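Local coordinates for protein putative hydantoin racemase (Klebsiella pneumoniae subsp. pneumoniae, PDB 3QVL) that catalyses the racemisation of allantoin and probably interconverts the D and L forms of other 5-monosubstituted hydantoins, at residues T16-A21 and G184-A189; A85-A90 and L219-H224. All coordinates share one frame; numbering follows the deposited sequence.

Contact 1. Residues T16-A21 and G184-A189; sequences TETIGA and GMATLA
The methyl of Thr18 meets both branches of Thr187: Thr18 CG2 lies 3.8 Å from Thr187 OG1, without a hydrogen bond to that hydroxyl, and 4.0 Å from Thr187 CG2, the two side chains crossing at about a right angle. The apolar contacts spread from there. Thr18 CG2 is also 4.5 Å from Ala186 CB, and Ala21 CB, one turn further along the helix, reaches Thr187 CG2 at 4.4 Å. A chi1 of -56° turns OG1 of Thr18 back beside the backbone N and leaves CG2 facing the loop 184-189.

A second group of contacts sets methyls against oxygens. Thr18 CG2 comes 3.8 Å from Gly184 O, and in return Thr187 CG2 sits 3.7 Å from Thr18 O. These are van der Waals approaches. Thr18 OG1 is hydrogen-bonded to Glu152 OE2 and to Ala14 O of its own helix.

Ala186 also rests on Val204 of helix 203-216, and Gly184 follows the pocket residues Ser182 and Gly183, close to the bound dioxoimidazolidinyl acetic acid. Burying 214 Å² with no hydrogen bond between the segments, the contact joins helix 13-26 to the pocket-side loop by apolar, non-directional packing, while the polar end of Thr18 is satisfied by Glu152 and its own helix.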
loop_
_atom_site.group_PDB
_atom_site.type_symbol
_atom_site.label_atom_id
_atom_site.label_comp_id
_atom_site.label_asym_id
_atom_site.label_seq_id
_atom_site.Cartn_x
_atom_site.Cartn_y
_atom_site.Cartn_z
ATOM N N THR A 16 -28.436 -24.036 -1.349
ATOM C CA THR A 16 -29.099 -23.558 -0.130
ATOM C C THR A 16 -29.124 -24.653 0.945
ATOM O O THR A 16 -28.921 -24.372 2.128
ATOM C CB THR A 16 -30.535 -23.043 -0.418
ATOM O OG1 THR A 16 -30.505 -22.104 -1.500
ATOM C CG2 THR A 16 -31.132 -22.362 0.811
ATOM N N GLU A 17 -29.360 -25.894 0.518
ATOM C CA GLU A 17 -29.343 -27.060 1.408
ATOM C C GLU A 17 -27.962 -27.297 2.021
ATOM O O GLU A 17 -27.848 -27.562 3.219
ATOM C CB GLU A 17 -29.794 -28.317 0.658
ATOM C CG GLU A 17 -31.275 -28.351 0.297
ATOM C CD GLU A 17 -31.588 -29.332 -0.825
ATOM O OE1 GLU A 17 -30.806 -30.285 -1.038
ATOM O OE2 GLU A 17 -32.624 -29.151 -1.497
ATOM N N THR A 18 -26.923 -27.206 1.190
ATOM C CA THR A 18 -25.536 -27.364 1.632
ATOM C C THR A 18 -25.158 -26.269 2.630
ATOM O O THR A 18 -24.575 -26.547 3.681
ATOM C CB THR A 18 -24.558 -27.348 0.430
ATOM O OG1 THR A 18 -24.930 -28.368 -0.504
ATOM C CG2 THR A 18 -23.116 -27.589 0.881
ATOM N N ILE A 19 -25.508 -25.030 2.290
ATOM C CA ILE A 19 -25.261 -23.869 3.143
ATOM C C ILE A 19 -26.015 -23.981 4.475
ATOM O O ILE A 19 -25.436 -23.756 5.543
ATOM C CB ILE A 19 -25.618 -22.552 2.401
ATOM C CG1 ILE A 19 -24.567 -22.253 1.325
ATOM C CG2 ILE A 19 -25.731 -21.387 3.374
ATOM C CD1 ILE A 19 -25.037 -21.305 0.236
ATOM N N GLY A 20 -27.294 -24.345 4.400
ATOM C CA GLY A 20 -28.134 -24.526 5.585
ATOM C C GLY A 20 -27.628 -25.601 6.530
ATOM O O GLY A 20 -27.669 -25.430 7.750
ATOM N N ALA A 21 -27.147 -26.707 5.962
ATOM C CA ALA A 21 -26.591 -27.813 6.742
ATOM C C ALA A 21 -25.321 -27.408 7.491
ATOM O O ALA A 21 -25.139 -27.774 8.654
ATOM C CB ALA A 21 -26.323 -29.018 5.847
ATOM N N GLY A 184 -20.798 -23.671 -1.737
ATOM C CA GLY A 184 -20.979 -25.081 -2.077
ATOM C C GLY A 184 -19.933 -26.005 -1.474
ATOM O O GLY A 184 -20.104 -27.226 -1.481
ATOM N N MET A 185 -18.849 -25.424 -0.961
ATOM C CA MET A 185 -17.776 -26.182 -0.312
ATOM C C MET A 185 -17.960 -26.253 1.204
ATOM O O MET A 185 -17.142 -26.852 1.907
ATOM C CB MET A 185 -16.414 -25.553 -0.621
ATOM C CG MET A 185 -15.965 -25.665 -2.064
ATOM S SD MET A 185 -14.420 -24.778 -2.338
ATOM C CE MET A 185 -14.426 -24.637 -4.125
ATOM N N ALA A 186 -19.043 -25.651 1.692
ATOM C CA ALA A 186 -19.275 -25.452 3.127
ATOM C C ALA A 186 -19.132 -26.703 3.997
ATOM O O ALA A 186 -18.533 -26.645 5.073
ATOM C CB ALA A 186 -20.635 -24.797 3.353
ATOM N N THR A 187 -19.667 -27.827 3.528
ATOM C CA THR A 187 -19.671 -29.066 4.312
ATOM C C THR A 187 -18.376 -29.886 4.190
ATOM O O THR A 187 -18.274 -30.980 4.751
ATOM C CB THR A 187 -20.900 -29.953 3.979
ATOM O OG1 THR A 187 -20.943 -30.215 2.571
ATOM C CG2 THR A 187 -22.194 -29.266 4.404
ATOM N N LEU A 188 -17.394 -29.346 3.469
ATOM C CA LEU A 188 -16.105 -30.013 3.261
ATOM C C LEU A 188 -15.058 -29.632 4.307
ATOM O O LEU A 188 -14.068 -30.346 4.492
ATOM C CB LEU A 188 -15.566 -29.699 1.860
ATOM C CG LEU A 188 -15.864 -30.613 0.663
ATOM C CD1 LEU A 188 -17.299 -31.135 0.653
ATOM C CD2 LEU A 188 -15.559 -29.866 -0.630
ATOM N N ALA A 189 -15.288 -28.509 4.986
ATOM C CA ALA A 189 -14.316 -27.910 5.908
ATOM C C ALA A 189 -13.823 -28.848 7.010
ATOM O O ALA A 189 -12.615 -28.995 7.204
ATOM C CB ALA A 189 -14.883 -26.634 6.512
#

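Contact 2. Residues A85-A90 and L219-H224; sequences AARELA and LATSKH
The peptide carbonyl of Arg87 is a flat group approached by both Thr221 and Lys223. Lys223 NZ lies in the carbonyl plane, 2.7 Å from Arg87 O at a C=O...N angle of 146°, on the side of the following peptide nitrogen. Thr221 CG2 comes in obliquely over one face, 3.5 Å from Arg87 O, and the same CG2 also packs 3.9 Å from Arg87 CB. On the CA side of the carbonyl a water lies 3.0 Å from Arg87 O, slightly tilted toward the other face; it is hydrogen-bonded to Thr221 OG1 as well, so it bridges the segments. At the second carbonyl, Lys223 NZ is 2.9 Å from Ala90 O with an angle of 158°, the ammonium standing 22° off its plane.

A weak bond from Lys223 NZ to Glu88 O, 2.8 Å, adds to the grip on this helix end. The lysine chain bends at chi2 and then runs nearly straight, delivering NZ to the carbonyls at and just past the helix's C-terminal end, where its charge probably complements the negative end of the helix dipole. Leu227 O and the ring of Phe229, by a cation-pi contact, also engage Lys223.

Arg87 forms a salt bridge with Glu99 of its own chain; Glu88 takes Phe49 N and Arg120 of the third subunit. Helix 83-89 packs on helix 48-68 and strands 72-75 and 94-96, while the loop after helix 203-216 crosses its end and carries Ser222 and His224 to the second subunit.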
loop_
_atom_site.group_PDB
_atom_site.type_symbol
_atom_site.label_atom_id
_atom_site.label_comp_id
_atom_site.label_asym_id
_atom_site.label_seq_id
_atom_site.Cartn_x
_atom_site.Cartn_y
_atom_site.Cartn_z
ATOM N N ALA A 85 -24.868 -2.742 1.177
ATOM C CA ALA A 85 -26.275 -2.450 0.902
ATOM C C ALA A 85 -27.173 -3.131 1.933
ATOM O O ALA A 85 -28.122 -2.526 2.436
ATOM C CB ALA A 85 -26.645 -2.896 -0.505
ATOM N N ALA A 86 -26.853 -4.387 2.246
ATOM C CA ALA A 86 -27.586 -5.171 3.239
ATOM C C ALA A 86 -27.446 -4.590 4.643
ATOM O O ALA A 86 -28.406 -4.586 5.416
ATOM C CB ALA A 86 -27.122 -6.620 3.219
ATOM N N ARG A 87 -26.250 -4.099 4.965
ATOM C CA ARG A 87 -25.987 -3.494 6.271
ATOM C C ARG A 87 -26.768 -2.199 6.482
ATOM O O ARG A 87 -27.149 -1.878 7.609
ATOM C CB ARG A 87 -24.488 -3.272 6.479
ATOM C CG ARG A 87 -23.741 -4.560 6.755
ATOM C CD ARG A 87 -22.265 -4.340 7.005
ATOM N NE ARG A 87 -21.612 -5.614 7.296
ATOM C CZ ARG A 87 -20.302 -5.784 7.445
ATOM N NH1 ARG A 87 -19.465 -4.760 7.334
ATOM N NH2 ARG A 87 -19.827 -6.994 7.708
ATOM N N GLU A 88 -27.009 -1.471 5.394
ATOM C CA GLU A 88 -27.847 -0.275 5.433
ATOM C C GLU A 88 -29.307 -0.631 5.713
ATOM O O GLU A 88 -29.951 -0.006 6.557
ATOM C CB GLU A 88 -27.748 0.505 4.121
ATOM C CG GLU A 88 -26.432 1.242 3.918
ATOM C CD GLU A 88 -26.434 2.125 2.681
ATOM O OE1 GLU A 88 -27.400 2.068 1.894
ATOM O OE2 GLU A 88 -25.466 2.889 2.498
ATOM N N LEU A 89 -29.812 -1.641 5.007
ATOM C CA LEU A 89 -31.216 -2.041 5.113
ATOM C C LEU A 89 -31.537 -2.764 6.422
ATOM O O LEU A 89 -32.581 -2.514 7.028
ATOM C CB LEU A 89 -31.626 -2.899 3.906
ATOM C CG LEU A 89 -33.107 -3.258 3.719
ATOM C CD1 LEU A 89 -33.980 -2.015 3.559
ATOM C CD2 LEU A 89 -33.288 -4.192 2.530
ATOM N N ALA A 90 -30.642 -3.649 6.855
ATOM C CA ALA A 90 -30.872 -4.458 8.054
ATOM C C ALA A 90 -30.559 -3.707 9.346
ATOM O O ALA A 90 -29.728 -2.795 9.360
ATOM C CB ALA A 90 -30.070 -5.749 7.988
ATOM N N LEU A 219 -23.978 -5.899 20.020
ATOM C CA LEU A 219 -23.504 -5.046 18.936
ATOM C C LEU A 219 -24.252 -5.318 17.639
ATOM O O LEU A 219 -24.506 -6.472 17.280
ATOM C CB LEU A 219 -21.996 -5.226 18.719
ATOM C CG LEU A 219 -21.027 -4.801 19.828
ATOM C CD1 LEU A 219 -19.632 -5.335 19.542
ATOM C CD2 LEU A 219 -20.994 -3.284 20.009
ATOM N N ALA A 220 -24.606 -4.240 16.950
ATOM C CA ALA A 220 -25.255 -4.312 15.647
ATOM C C ALA A 220 -24.662 -3.246 14.733
ATOM O O ALA A 220 -23.852 -2.426 15.174
ATOM C CB ALA A 220 -26.761 -4.123 15.793
ATOM N N THR A 221 -25.062 -3.264 13.464
ATOM C CA THR A 221 -24.583 -2.301 12.474
ATOM C C THR A 221 -24.799 -0.864 12.945
ATOM O O THR A 221 -25.883 -0.510 13.417
ATOM C CB THR A 221 -25.278 -2.512 11.111
ATOM O OG1 THR A 221 -25.132 -3.878 10.709
ATOM C CG2 THR A 221 -24.676 -1.609 10.037
ATOM N N SER A 222 -23.751 -0.051 12.828
ATOM C CA SER A 222 -23.832 1.367 13.151
ATOM C C SER A 222 -24.779 2.074 12.193
ATOM O O SER A 222 -24.642 1.957 10.972
ATOM C CB SER A 222 -22.452 2.018 13.075
ATOM O OG SER A 222 -22.527 3.396 13.402
ATOM N N LYS A 223 -25.739 2.800 12.755
ATOM C CA LYS A 223 -26.663 3.604 11.961
ATOM C C LYS A 223 -26.240 5.072 11.960
ATOM O O LYS A 223 -27.014 5.962 11.593
ATOM C CB LYS A 223 -28.104 3.429 12.458
ATOM C CG LYS A 223 -28.670 2.029 12.230
ATOM C CD LYS A 223 -28.742 1.691 10.743
ATOM C CE LYS A 223 -28.784 0.194 10.516
ATOM N NZ LYS A 223 -28.692 -0.138 9.066
ATOM N N HIS A 224 -24.997 5.305 12.373
ATOM C CA HIS A 224 -24.385 6.625 12.341
ATOM C C HIS A 224 -23.518 6.757 11.093
ATOM O O HIS A 224 -22.426 6.185 11.016
ATOM C CB HIS A 224 -23.553 6.847 13.608
ATOM C CG HIS A 224 -22.755 8.114 13.602
ATOM N ND1 HIS A 224 -23.306 9.342 13.900
ATOM C CD2 HIS A 224 -21.444 8.340 13.350
ATOM C CE1 HIS A 224 -22.370 10.272 13.822
ATOM N NE2 HIS A 224 -21.231 9.691 13.491
HETATM O O HOH W 1 -27.198 -4.409 9.224
#

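In the fold
The two contacts lie on opposite sides of the chain's centre, with centres about 26 Å apart and nearest atoms about 15 Å apart, and share no secondary-structure element, although helix 203-216 borders contact 1 and leads into the loop of contact 2. Contact 1 is nearer the middle, about 11 Å from the chain's centre against about 17 Å, yet it is only partly buried. Contact 2 is buried, with two neighbouring subunits and its own chain packed around it. Chemistry follows place: beside the ligand pocket the join is methyl packing untouched by other chains, whereas at the subunit interfaces a lysine and a water satisfy backbone carbonyls at a helix end.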